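Local coordinates for protein carbonic anhydrase (Porphyridium purpureum, PDB 1DDZ) that probably catalyses the reversible zinc-dependent hydration of carbon dioxide to hydrogencarbonate and a proton, as a beta-class carbonic anhydrase, at residues 324-329 against 354-359; 218-223 against 296-301; 22-27 against 430-435. All blocks are in the same frame, centred on the assembly; numbering follows the deposited sequence.

Interaction 1 belongs to the core: within the family region 323-475 it sets a loop against the inner strand 323-328 beside a zinc ion, and it rests on van der Waals packing around a metal-binding cysteine. Interactions 2 and 3 are more peripheral and lie on opposite sides of the chain's centre, about 42 Å apart between centres. Both bring a helix against a distant part of the chain, and in both an arginine donates to a main-chain carbonyl while pairing with a glutamate of its own helix. Interaction 2 is only partly buried, whereas interaction 3 is closed in. The long helix 426-447 carries interaction 3 and also covers the loop of interaction 1.

Interaction 1 (324-329 against 354-359); sequences LWIGCA and NQCIHS. With ZN (zinc ion), chain D.
Asn354 lies against Gly327 and Cys328 at the C-terminal end of strand 323-328, where the parallel strands of this beta-class carbonic anhydrase sheet open onto the zinc site. Its CA comes within 4.3 Å of the CA of Cys328. The backbone of Asn354 has left-handed helical angles (phi 36°, psi 52°), and the chain turns here after strand 346-351 to run toward helix 361-373. CB of Asn354 packs on the peptide of Gly327, 3.6 Å from C of Gly327. With chi1 at 44°, CG is tucked between the backbone N and the carbonyl carbon, and this leads the amide along the strand end toward Cys328. At the tip, OD1 of Asn354 lies 3.5 Å from CB of Cys328, a plain van der Waals touch.

Cys328 turns its sulfur anti to its own backbone N and into the metal site, which Asp330, His384 and Cys387 complete. Asn354 thus borders the methylene of a zinc ligand without itself being one. On the other side of Gly327 along the strand, Ile326 points at the loop and meets Cys356 in an apolar contact, its CG2 being 4.0 Å from the SG of Cys356 and its CD1 4.1 Å from the same atom. Behind the loop stands helix 426-447, where Gln441 accepts from the backbone N of Cys356 and Asn444 donates to its carbonyl. The zinc ion sits 2.3 Å from SG of Cys328.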
ATOM      1  N   LEU A 324      17.414  -0.536  14.113  1.00 13.30           N
ATOM      2  CA  LEU A 324      16.054  -0.450  13.661  1.00 13.00           C
ATOM      3  C   LEU A 324      15.475  -1.709  14.295  1.00 15.26           C
ATOM      4  O   LEU A 324      16.043  -2.803  14.147  1.00 11.67           O
ATOM      5  CB  LEU A 324      15.958  -0.601  12.145  1.00  9.42           C
ATOM      6  CG  LEU A 324      14.696  -0.170  11.362  1.00 11.91           C
ATOM      7  CD1 LEU A 324      14.504  -1.104  10.205  1.00  7.00           C
ATOM      8  CD2 LEU A 324      13.432  -0.065  12.169  1.00  7.00           C
ATOM      9  N   TRP A 325      14.357  -1.545  14.991  1.00 12.35           N
ATOM     10  CA  TRP A 325      13.671  -2.651  15.614  1.00 11.15           C
ATOM     11  C   TRP A 325      12.309  -2.754  14.941  1.00 12.64           C
ATOM     12  O   TRP A 325      11.583  -1.761  14.892  1.00 14.28           O
ATOM     13  CB  TRP A 325      13.480  -2.362  17.098  1.00  7.05           C
ATOM     14  CG  TRP A 325      12.919  -3.507  17.865  1.00 14.81           C
ATOM     15  CD1 TRP A 325      11.609  -3.907  17.923  1.00 15.98           C
ATOM     16  CD2 TRP A 325      13.639  -4.369  18.752  1.00 12.79           C
ATOM     17  NE1 TRP A 325      11.477  -4.955  18.806  1.00 15.57           N
ATOM     18  CE2 TRP A 325      12.707  -5.252  19.328  1.00 14.53           C
ATOM     19  CE3 TRP A 325      14.987  -4.473  19.117  1.00 17.16           C
ATOM     20  CZ2 TRP A 325      13.079  -6.229  20.262  1.00 18.44           C
ATOM     21  CZ3 TRP A 325      15.354  -5.445  20.041  1.00 19.40           C
ATOM     22  CH2 TRP A 325      14.400  -6.309  20.603  1.00 18.02           C
ATOM     23  N   ILE A 326      11.992  -3.917  14.366  1.00 10.50           N
ATOM     24  CA  ILE A 326      10.700  -4.164  13.738  1.00  8.66           C
ATOM     25  C   ILE A 326       9.969  -5.164  14.639  1.00 12.05           C
ATOM     26  O   ILE A 326      10.350  -6.335  14.711  1.00 15.54           O
ATOM     27  CB  ILE A 326      10.861  -4.747  12.342  1.00  7.00           C
ATOM     28  CG1 ILE A 326      11.679  -3.767  11.498  1.00  9.73           C
ATOM     29  CG2 ILE A 326       9.474  -5.057  11.750  1.00  7.00           C
ATOM     30  CD1 ILE A 326      12.290  -4.349  10.236  1.00  8.77           C
ATOM     31  N   GLY A 327       8.947  -4.697  15.350  1.00 10.54           N
ATOM     32  CA  GLY A 327       8.226  -5.552  16.264  1.00  7.00           C
ATOM     33  C   GLY A 327       6.745  -5.602  16.026  1.00 10.69           C
ATOM     34  O   GLY A 327       6.245  -5.025  15.056  1.00  7.86           O
ATOM     35  N   CYS A 328       6.035  -6.307  16.898  1.00  9.67           N
ATOM     36  CA  CYS A 328       4.599  -6.459  16.768  1.00 11.13           C
ATOM     37  C   CYS A 328       3.830  -5.394  17.526  1.00 11.74           C
ATOM     38  O   CYS A 328       4.221  -5.016  18.622  1.00 11.43           O
ATOM     39  CB  CYS A 328       4.175  -7.844  17.264  1.00  9.48           C
ATOM     40  SG  CYS A 328       2.379  -8.119  17.083  1.00 17.81           S
ATOM     41  N   ALA A 329       2.694  -4.978  16.990  1.00 15.20           N
ATOM     42  CA  ALA A 329       1.870  -3.962  17.626  1.00 15.61           C
ATOM     43  C   ALA A 329       1.409  -4.341  19.037  1.00 19.96           C
ATOM     44  O   ALA A 329       0.993  -3.484  19.794  1.00 20.02           O
ATOM     45  CB  ALA A 329       0.721  -3.575  16.743  1.00 13.52           C
ATOM     46  N   ASN A 354       4.556  -8.413  13.392  1.00  9.66           N
ATOM     47  CA  ASN A 354       5.888  -8.021  12.927  1.00  9.52           C
ATOM     48  C   ASN A 354       6.253  -8.451  11.516  1.00 10.96           C
ATOM     49  O   ASN A 354       7.336  -9.021  11.291  1.00 12.90           O
ATOM     50  CB  ASN A 354       6.972  -8.460  13.930  1.00 10.42           C
ATOM     51  CG  ASN A 354       6.765  -9.878  14.448  1.00 13.47           C
ATOM     52  OD1 ASN A 354       6.047 -10.080  15.419  1.00 15.36           O
ATOM     53  ND2 ASN A 354       7.388 -10.856  13.801  1.00  7.00           N
ATOM     54  N   GLN A 355       5.360  -8.126  10.572  1.00 10.05           N
ATOM     55  CA  GLN A 355       5.512  -8.465   9.156  1.00 12.08           C
ATOM     56  C   GLN A 355       6.488  -7.556   8.414  1.00 15.06           C
ATOM     57  O   GLN A 355       6.595  -6.348   8.713  1.00 12.59           O
ATOM     58  CB  GLN A 355       4.173  -8.387   8.437  1.00 13.60           C
ATOM     59  CG  GLN A 355       3.113  -9.363   8.882  1.00 14.66           C
ATOM     60  CD  GLN A 355       3.441 -10.767   8.496  1.00 20.45           C
ATOM     61  OE1 GLN A 355       4.289 -11.414   9.112  1.00 21.79           O
ATOM     62  NE2 GLN A 355       2.743 -11.272   7.507  1.00 19.70           N
ATOM     63  N   CYS A 356       7.219  -8.160   7.478  1.00 13.32           N
ATOM     64  CA  CYS A 356       8.181  -7.455   6.627  1.00 11.53           C
ATOM     65  C   CYS A 356       7.856  -7.870   5.207  1.00  8.92           C
ATOM     66  O   CYS A 356       8.678  -8.497   4.540  1.00 12.60           O
ATOM     67  CB  CYS A 356       9.622  -7.866   6.956  1.00  8.05           C
ATOM     68  SG  CYS A 356      10.159  -7.371   8.562  1.00  8.84           S
ATOM     69  N   ILE A 357       6.642  -7.554   4.768  1.00  7.00           N
ATOM     70  CA  ILE A 357       6.166  -7.890   3.446  1.00  7.00           C
ATOM     71  C   ILE A 357       7.061  -7.236   2.390  1.00 11.74           C
ATOM     72  O   ILE A 357       7.478  -6.086   2.554  1.00 11.20           O
ATOM     73  CB  ILE A 357       4.700  -7.485   3.336  1.00  7.00           C
ATOM     74  CG1 ILE A 357       3.889  -8.302   4.353  1.00  7.00           C
ATOM     75  CG2 ILE A 357       4.193  -7.649   1.928  1.00  7.00           C
ATOM     76  CD1 ILE A 357       2.517  -7.739   4.679  1.00  7.16           C
ATOM     77  N   HIS A 358       7.412  -7.998   1.348  1.00 10.93           N
ATOM     78  CA  HIS A 358       8.304  -7.536   0.273  1.00 11.69           C
ATOM     79  C   HIS A 358       7.967  -6.163  -0.274  1.00 10.78           C
ATOM     80  O   HIS A 358       8.846  -5.318  -0.428  1.00  8.37           O
ATOM     81  CB  HIS A 358       8.290  -8.499  -0.924  1.00 12.48           C
ATOM     82  CG  HIS A 358       8.857  -9.848  -0.634  1.00  8.84           C
ATOM     83  ND1 HIS A 358      10.131 -10.019  -0.153  1.00 10.66           N
ATOM     84  CD2 HIS A 358       8.343 -11.088  -0.796  1.00  7.00           C
ATOM     85  CE1 HIS A 358      10.388 -11.308  -0.034  1.00 11.80           C
ATOM     86  NE2 HIS A 358       9.318 -11.977  -0.417  1.00 11.11           N
ATOM     87  N   SER A 359       6.689  -5.970  -0.592  1.00  9.55           N
ATOM     88  CA  SER A 359       6.210  -4.735  -1.170  1.00 11.85           C
ATOM     89  C   SER A 359       5.487  -3.771  -0.233  1.00 10.56           C
ATOM     90  O   SER A 359       4.828  -2.874  -0.698  1.00 11.32           O
ATOM     91  CB  SER A 359       5.306  -5.082  -2.321  1.00  9.77           C
ATOM     92  OG  SER A 359       4.492  -6.166  -1.945  1.00 11.85           O
TER
HETATM   93 ZN    ZN D   2       1.869  -9.895  18.491  1.00 13.52          ZN

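Interaction 2 (218-223 against 296-301); sequences DGKLRD and NNENWR
Arg301 lays one face of its guanidinium over CB of Lys220; the carboxylate oxygen OE2 of Glu298 is in plane at its edge, and Asp218 O lies near the edge but tilted from that plane. The second flat group, the Trp300 ring, receives Gly219 O edge-on, 3.7 Å from CZ3. These groups fasten helix 292-307 to the connection of a beta-hairpin, the turn that leads from strand 208-214 into the antiparallel strand 222-227. Lys220 CB also stands over the centre of the Arg222 guanidinium, so two arginines sandwich it.

NE of Arg301 donates to Asp218 O at 2.8 Å, rather bent at 136°. The bend in the arginine chain at chi3 (52°) sets the head so that NE faces Asp218 O while NH1 of Arg301 reaches OE2 of Glu298 on its own helix at 2.7 Å, a salt bridge whose hydrogen bond is weak. Lys220 stretches out to join them, but its NZ stays 3.8 Å from OE2 of Glu298, a long ion pair; the shared carboxylate probably offsets the two nearby positive charges.

Beneath this network, Leu221 packs its CD1 on CB of Asn297, 3.9 Å away. Trp300 is buried farther in, against helix 81-84 and Phe312. The turn is stiffened from within by an Asx turn, OD2 of Asp218 taking the N-H of Lys220 at 3.0 Å and 171°, while OD1 of Asp218 forms a salt bridge with NH2 of Arg222 at 3.1 Å.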
ATOM      1  N   ASP A 218      10.151  18.118  27.333  1.00 19.40           N
ATOM      2  CA  ASP A 218       9.306  18.147  28.530  1.00 22.09           C
ATOM      3  C   ASP A 218       8.351  16.945  28.633  1.00 24.09           C
ATOM      4  O   ASP A 218       7.756  16.692  29.691  1.00 22.55           O
ATOM      5  CB  ASP A 218       8.516  19.466  28.640  1.00 25.34           C
ATOM      6  CG  ASP A 218       7.512  19.670  27.501  1.00 29.61           C
ATOM      7  OD1 ASP A 218       6.889  20.752  27.476  1.00 31.08           O
ATOM      8  OD2 ASP A 218       7.333  18.777  26.644  1.00 29.38           O
ATOM      9  N   GLY A 219       8.195  16.225  27.523  1.00 21.18           N
ATOM     10  CA  GLY A 219       7.327  15.063  27.499  1.00 19.95           C
ATOM     11  C   GLY A 219       5.879  15.388  27.792  1.00 18.67           C
ATOM     12  O   GLY A 219       5.105  14.501  28.137  1.00 21.02           O
ATOM     13  N   LYS A 220       5.475  16.630  27.550  1.00 18.73           N
ATOM     14  CA  LYS A 220       4.113  17.036  27.846  1.00 16.31           C
ATOM     15  C   LYS A 220       3.216  16.945  26.643  1.00 16.38           C
ATOM     16  O   LYS A 220       3.460  17.581  25.622  1.00 17.99           O
ATOM     17  CB  LYS A 220       4.100  18.451  28.415  1.00 20.37           C
ATOM     18  CG  LYS A 220       2.752  18.868  28.948  1.00 26.86           C
ATOM     19  CD  LYS A 220       2.814  20.170  29.713  1.00 31.96           C
ATOM     20  CE  LYS A 220       1.547  20.311  30.540  1.00 42.21           C
ATOM     21  NZ  LYS A 220       1.465  21.528  31.398  1.00 47.14           N
ATOM     22  N   LEU A 221       2.157  16.162  26.763  1.00 15.89           N
ATOM     23  CA  LEU A 221       1.235  15.999  25.652  1.00 17.01           C
ATOM     24  C   LEU A 221       0.332  17.216  25.505  1.00 19.09           C
ATOM     25  O   LEU A 221      -0.238  17.687  26.496  1.00 20.87           O
ATOM     26  CB  LEU A 221       0.373  14.755  25.848  1.00 15.07           C
ATOM     27  CG  LEU A 221       1.066  13.393  25.857  1.00 13.70           C
ATOM     28  CD1 LEU A 221      -0.004  12.343  26.138  1.00 11.91           C
ATOM     29  CD2 LEU A 221       1.769  13.106  24.533  1.00  7.00           C
ATOM     30  N   ARG A 222       0.220  17.725  24.273  1.00 17.48           N
ATOM     31  CA  ARG A 222      -0.622  18.879  23.961  1.00 13.24           C
ATOM     32  C   ARG A 222      -1.786  18.353  23.155  1.00 15.35           C
ATOM     33  O   ARG A 222      -1.622  17.437  22.337  1.00 15.84           O
ATOM     34  CB  ARG A 222       0.129  19.905  23.134  1.00 16.67           C
ATOM     35  CG  ARG A 222       1.547  20.147  23.527  1.00 12.89           C
ATOM     36  CD  ARG A 222       1.676  20.687  24.900  1.00 19.75           C
ATOM     37  NE  ARG A 222       3.040  21.166  25.078  1.00 28.26           N
ATOM     38  CZ  ARG A 222       3.424  21.970  26.060  1.00 30.24           C
ATOM     39  NH1 ARG A 222       2.538  22.381  26.957  1.00 34.51           N
ATOM     40  NH2 ARG A 222       4.686  22.383  26.134  1.00 27.10           N
ATOM     41  N   ASP A 223      -2.943  18.970  23.322  1.00 14.51           N
ATOM     42  CA  ASP A 223      -4.151  18.514  22.652  1.00 14.81           C
ATOM     43  C   ASP A 223      -4.339  19.044  21.238  1.00 16.17           C
ATOM     44  O   ASP A 223      -4.075  20.203  20.980  1.00 18.90           O
ATOM     45  CB  ASP A 223      -5.343  18.895  23.521  1.00 14.36           C
ATOM     46  CG  ASP A 223      -6.575  18.119  23.201  1.00 15.24           C
ATOM     47  OD1 ASP A 223      -6.508  17.228  22.337  1.00 23.79           O
ATOM     48  OD2 ASP A 223      -7.627  18.402  23.826  1.00 18.42           O
ATOM     49  N   ASN A 296      -2.810  12.059  33.402  1.00 19.01           N
ATOM     50  CA  ASN A 296      -1.929  10.912  33.637  1.00 18.82           C
ATOM     51  C   ASN A 296      -0.538  11.239  33.111  1.00 18.80           C
ATOM     52  O   ASN A 296       0.470  11.000  33.783  1.00 20.14           O
ATOM     53  CB  ASN A 296      -2.470   9.689  32.927  1.00 22.34           C
ATOM     54  CG  ASN A 296      -3.778   9.237  33.499  1.00 26.24           C
ATOM     55  OD1 ASN A 296      -4.169   9.696  34.565  1.00 31.44           O
ATOM     56  ND2 ASN A 296      -4.494   8.381  32.776  1.00 28.89           N
ATOM     57  N   ASN A 297      -0.473  11.817  31.914  1.00 17.92           N
ATOM     58  CA  ASN A 297       0.819  12.205  31.356  1.00 15.23           C
ATOM     59  C   ASN A 297       1.532  13.164  32.304  1.00 13.64           C
ATOM     60  O   ASN A 297       2.739  13.053  32.522  1.00 14.84           O
ATOM     61  CB  ASN A 297       0.644  12.853  29.980  1.00 14.35           C
ATOM     62  CG  ASN A 297       1.922  13.508  29.478  1.00 14.12           C
ATOM     63  OD1 ASN A 297       2.911  12.834  29.182  1.00 14.39           O
ATOM     64  ND2 ASN A 297       1.910  14.829  29.386  1.00 13.11           N
ATOM     65  N   GLU A 298       0.770  14.072  32.910  1.00 16.65           N
ATOM     66  CA  GLU A 298       1.326  15.035  33.854  1.00 18.34           C
ATOM     67  C   GLU A 298       1.882  14.364  35.103  1.00 20.18           C
ATOM     68  O   GLU A 298       2.962  14.715  35.558  1.00 21.38           O
ATOM     69  CB  GLU A 298       0.277  16.078  34.238  1.00 21.33           C
ATOM     70  CG  GLU A 298       0.835  17.271  35.043  1.00 23.41           C
ATOM     71  CD  GLU A 298       1.908  18.068  34.297  1.00 28.06           C
ATOM     72  OE1 GLU A 298       2.796  18.640  34.965  1.00 28.96           O
ATOM     73  OE2 GLU A 298       1.869  18.134  33.046  1.00 29.70           O
ATOM     74  N   ASN A 299       1.154  13.398  35.661  1.00 22.41           N
ATOM     75  CA  ASN A 299       1.630  12.693  36.862  1.00 26.71           C
ATOM     76  C   ASN A 299       2.948  12.026  36.519  1.00 27.17           C
ATOM     77  O   ASN A 299       3.945  12.169  37.235  1.00 28.92           O
ATOM     78  CB  ASN A 299       0.630  11.633  37.342  1.00 31.52           C
ATOM     79  CG  ASN A 299      -0.672  12.230  37.852  1.00 40.32           C
ATOM     80  OD1 ASN A 299      -1.673  11.525  37.990  1.00 43.36           O
ATOM     81  ND2 ASN A 299      -0.671  13.537  38.136  1.00 48.90           N
ATOM     82  N   TRP A 300       2.956  11.351  35.373  1.00 27.55           N
ATOM     83  CA  TRP A 300       4.145  10.677  34.875  1.00 25.93           C
ATOM     84  C   TRP A 300       5.335  11.640  34.827  1.00 28.90           C
ATOM     85  O   TRP A 300       6.401  11.338  35.371  1.00 31.28           O
ATOM     86  CB  TRP A 300       3.879  10.100  33.485  1.00 23.83           C
ATOM     87  CG  TRP A 300       5.106   9.584  32.832  1.00 27.16           C
ATOM     88  CD1 TRP A 300       5.835   8.485  33.205  1.00 30.27           C
ATOM     89  CD2 TRP A 300       5.825  10.191  31.742  1.00 28.68           C
ATOM     90  NE1 TRP A 300       6.970   8.384  32.425  1.00 31.16           N
ATOM     91  CE2 TRP A 300       6.985   9.419  31.519  1.00 28.78           C
ATOM     92  CE3 TRP A 300       5.598  11.319  30.937  1.00 23.84           C
ATOM     93  CZ2 TRP A 300       7.915   9.733  30.528  1.00 23.34           C
ATOM     94  CZ3 TRP A 300       6.517  11.628  29.958  1.00 24.33           C
ATOM     95  CH2 TRP A 300       7.662  10.840  29.759  1.00 27.07           C
ATOM     96  N   ARG A 301       5.152  12.792  34.188  1.00 28.18           N
ATOM     97  CA  ARG A 301       6.214  13.784  34.082  1.00 27.76           C
ATOM     98  C   ARG A 301       6.779  14.190  35.431  1.00 28.19           C
ATOM     99  O   ARG A 301       7.984  14.216  35.599  1.00 29.67           O
ATOM    100  CB  ARG A 301       5.714  15.041  33.392  1.00 27.09           C
ATOM    101  CG  ARG A 301       5.304  14.870  31.966  1.00 27.95           C
ATOM    102  CD  ARG A 301       4.873  16.205  31.455  1.00 32.48           C
ATOM    103  NE  ARG A 301       5.921  17.176  31.727  1.00 40.07           N
ATOM    104  CZ  ARG A 301       5.732  18.334  32.342  1.00 41.40           C
ATOM    105  NH1 ARG A 301       4.523  18.678  32.753  1.00 44.24           N
ATOM    106  NH2 ARG A 301       6.758  19.151  32.537  1.00 45.71           N
TER

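Interaction 3 (22-27 against 430-435); sequences AKLVAQ and LNRLIE
The chain just past helix 12-25 is held to the long helix 426-447 by an end-on, two-nitrogen grip of Arg432 on one main-chain oxygen, that of Gln27; Leu24 and Val25 bring the helix itself into the contact. NH2 of Arg432 is 2.6 Å and NH1 2.8 Å from Gln27 O, and the oxygen lies in the guanidinium plane at its edge. The N-H directions are bent, at 143° and 136°, as two bonds converging on one acceptor must be, and the donors come from opposite faces of the carbonyl plane. Arg432 leaves its helix with CG anti to the backbone N, then folds at chi2 and chi3, which carries the head across to the segment 22-27. There Val25 CA covers one face of the guanidinium.

One turn along the same helix, OE1 of Glu435 accepts from NH1 of Arg432 at 3.0 Å in a fairly straight bond (162°), on its syn side though tilted out of the carboxylate plane. Leu24 fills the corner between this pair, its CD1 lying 3.8 Å from NH1 of Arg432 and 3.9 Å from OE1 of Glu435. The other oxygen of Glu435 is bonded by Tyr385 and the backbone of Gly30, while NE of Arg432 forms a salt bridge with Glu419.

A leucine in place of Arg432 would probably leave Gln27 O without both donors and the carboxylates of Glu419 and Glu435 without this positive partner. Those carboxylates probably offset the cost of burying the charge, and the in-plane bonds to Gln27 O probably restrict how the guanidinium can turn and tie the end of helix 12-25 to helix 426-447.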
ATOM      1  N   ALA A  22      17.442 -24.905   9.704  1.00 17.17           N
ATOM      2  CA  ALA A  22      17.893 -26.156  10.324  1.00 18.84           C
ATOM      3  C   ALA A  22      18.293 -25.894  11.778  1.00 19.37           C
ATOM      4  O   ALA A  22      17.911 -26.614  12.700  1.00 19.99           O
ATOM      5  CB  ALA A  22      19.067 -26.717   9.557  1.00 17.71           C
ATOM      6  N   LYS A  23      19.013 -24.805  11.989  1.00 21.31           N
ATOM      7  CA  LYS A  23      19.440 -24.444  13.332  1.00 22.12           C
ATOM      8  C   LYS A  23      18.231 -24.187  14.240  1.00 21.50           C
ATOM      9  O   LYS A  23      18.206 -24.617  15.394  1.00 22.53           O
ATOM     10  CB  LYS A  23      20.380 -23.230  13.274  1.00 25.00           C
ATOM     11  CG  LYS A  23      20.775 -22.675  14.627  1.00 31.97           C
ATOM     12  CD  LYS A  23      21.769 -21.518  14.505  1.00 43.78           C
ATOM     13  CE  LYS A  23      21.746 -20.643  15.762  1.00 48.43           C
ATOM     14  NZ  LYS A  23      20.414 -19.969  15.917  1.00 55.02           N
ATOM     15  N   LEU A  24      17.201 -23.545  13.708  1.00 20.54           N
ATOM     16  CA  LEU A  24      16.007 -23.250  14.507  1.00 20.44           C
ATOM     17  C   LEU A  24      15.216 -24.516  14.844  1.00 20.18           C
ATOM     18  O   LEU A  24      14.869 -24.770  15.992  1.00 16.28           O
ATOM     19  CB  LEU A  24      15.111 -22.249  13.761  1.00 21.27           C
ATOM     20  CG  LEU A  24      13.642 -22.102  14.169  1.00 22.97           C
ATOM     21  CD1 LEU A  24      13.524 -21.745  15.658  1.00 25.58           C
ATOM     22  CD2 LEU A  24      12.997 -21.029  13.303  1.00 26.81           C
ATOM     23  N   VAL A  25      14.942 -25.294  13.804  1.00 19.77           N
ATOM     24  CA  VAL A  25      14.184 -26.529  13.871  1.00 20.09           C
ATOM     25  C   VAL A  25      14.800 -27.618  14.774  1.00 20.97           C
ATOM     26  O   VAL A  25      14.104 -28.520  15.232  1.00 20.33           O
ATOM     27  CB  VAL A  25      13.935 -27.002  12.435  1.00 17.30           C
ATOM     28  CG1 VAL A  25      13.686 -28.461  12.370  1.00 27.48           C
ATOM     29  CG2 VAL A  25      12.771 -26.232  11.864  1.00 18.87           C
ATOM     30  N   ALA A  26      16.089 -27.490  15.071  1.00 20.03           N
ATOM     31  CA  ALA A  26      16.766 -28.440  15.941  1.00 22.98           C
ATOM     32  C   ALA A  26      16.486 -28.154  17.431  1.00 25.98           C
ATOM     33  O   ALA A  26      16.874 -28.940  18.289  1.00 27.05           O
ATOM     34  CB  ALA A  26      18.261 -28.411  15.674  1.00 20.33           C
ATOM     35  N   GLN A  27      15.880 -27.004  17.731  1.00 24.72           N
ATOM     36  CA  GLN A  27      15.544 -26.611  19.099  1.00 23.99           C
ATOM     37  C   GLN A  27      14.026 -26.681  19.187  1.00 23.58           C
ATOM     38  O   GLN A  27      13.325 -26.348  18.235  1.00 24.59           O
ATOM     39  CB  GLN A  27      16.036 -25.183  19.381  1.00 26.78           C
ATOM     40  CG  GLN A  27      17.537 -25.013  19.185  1.00 27.53           C
ATOM     41  CD  GLN A  27      18.010 -23.582  19.395  1.00 29.49           C
ATOM     42  OE1 GLN A  27      18.422 -23.197  20.502  1.00 30.13           O
ATOM     43  NE2 GLN A  27      17.946 -22.785  18.341  1.00 24.80           N
ATOM     44  N   LEU A 430       1.733 -22.904  17.737  1.00 16.18           N
ATOM     45  CA  LEU A 430       1.615 -21.482  17.452  1.00 13.08           C
ATOM     46  C   LEU A 430       2.986 -20.841  17.643  1.00 13.27           C
ATOM     47  O   LEU A 430       3.443 -20.030  16.846  1.00 17.77           O
ATOM     48  CB  LEU A 430       0.680 -20.802  18.445  1.00 12.26           C
ATOM     49  CG  LEU A 430      -0.063 -19.483  18.118  1.00 18.79           C
ATOM     50  CD1 LEU A 430      -0.257 -18.668  19.379  1.00 14.93           C
ATOM     51  CD2 LEU A 430       0.629 -18.638  17.057  1.00 17.09           C
ATOM     52  N   ASN A 431       3.615 -21.166  18.762  1.00 10.58           N
ATOM     53  CA  ASN A 431       4.921 -20.636  19.078  1.00  9.53           C
ATOM     54  C   ASN A 431       5.981 -20.991  18.064  1.00 11.79           C
ATOM     55  O   ASN A 431       6.942 -20.248  17.913  1.00 14.09           O
ATOM     56  CB  ASN A 431       5.353 -21.092  20.452  1.00  7.87           C
ATOM     57  CG  ASN A 431       4.625 -20.360  21.541  1.00 11.59           C
ATOM     58  OD1 ASN A 431       4.895 -20.566  22.698  1.00 19.62           O
ATOM     59  ND2 ASN A 431       3.720 -19.468  21.174  1.00  9.79           N
ATOM     60  N   ARG A 432       5.838 -22.123  17.381  1.00 10.47           N
ATOM     61  CA  ARG A 432       6.820 -22.510  16.366  1.00 11.12           C
ATOM     62  C   ARG A 432       6.577 -21.669  15.120  1.00  9.91           C
ATOM     63  O   ARG A 432       7.525 -21.188  14.487  1.00 10.03           O
ATOM     64  CB  ARG A 432       6.723 -24.001  16.015  1.00  9.91           C
ATOM     65  CG  ARG A 432       7.745 -24.454  14.964  1.00  7.00           C
ATOM     66  CD  ARG A 432       9.177 -24.226  15.443  1.00 10.25           C
ATOM     67  NE  ARG A 432       9.873 -25.495  15.634  1.00 15.21           N
ATOM     68  CZ  ARG A 432      10.974 -25.666  16.357  1.00  9.94           C
ATOM     69  NH1 ARG A 432      11.531 -24.654  17.001  1.00  7.00           N
ATOM     70  NH2 ARG A 432      11.564 -26.847  16.361  1.00 11.71           N
ATOM     71  N   LEU A 433       5.306 -21.508  14.773  1.00  9.87           N
ATOM     72  CA  LEU A 433       4.906 -20.705  13.612  1.00 13.01           C
ATOM     73  C   LEU A 433       5.439 -19.280  13.787  1.00 13.01           C
ATOM     74  O   LEU A 433       5.904 -18.651  12.843  1.00 15.85           O
ATOM     75  CB  LEU A 433       3.382 -20.648  13.519  1.00 13.02           C
ATOM     76  CG  LEU A 433       2.626 -20.483  12.191  1.00 15.91           C
ATOM     77  CD1 LEU A 433       1.443 -19.597  12.455  1.00  8.69           C
ATOM     78  CD2 LEU A 433       3.478 -19.927  11.077  1.00 11.61           C
ATOM     79  N   ILE A 434       5.351 -18.787  15.012  1.00 11.00           N
ATOM     80  CA  ILE A 434       5.809 -17.452  15.379  1.00 11.57           C
ATOM     81  C   ILE A 434       7.314 -17.341  15.140  1.00 11.39           C
ATOM     82  O   ILE A 434       7.810 -16.320  14.680  1.00 14.10           O
ATOM     83  CB  ILE A 434       5.443 -17.174  16.883  1.00  7.26           C
ATOM     84  CG1 ILE A 434       3.945 -16.930  17.016  1.00  7.00           C
ATOM     85  CG2 ILE A 434       6.238 -16.033  17.471  1.00  7.00           C
ATOM     86  CD1 ILE A 434       3.552 -16.628  18.422  1.00  7.00           C
ATOM     87  N   GLU A 435       8.040 -18.419  15.425  1.00 11.28           N
ATOM     88  CA  GLU A 435       9.487 -18.446  15.252  1.00  9.60           C
ATOM     89  C   GLU A 435       9.870 -18.440  13.780  1.00  8.52           C
ATOM     90  O   GLU A 435      10.798 -17.737  13.359  1.00  9.66           O
ATOM     91  CB  GLU A 435      10.069 -19.700  15.916  1.00 11.44           C
ATOM     92  CG  GLU A 435       9.997 -19.696  17.421  1.00  9.44           C
ATOM     93  CD  GLU A 435      10.328 -21.058  18.044  1.00  7.79           C
ATOM     94  OE1 GLU A 435      10.081 -22.082  17.395  1.00  9.81           O
ATOM     95  OE2 GLU A 435      10.847 -21.093  19.177  1.00  9.05           O
TER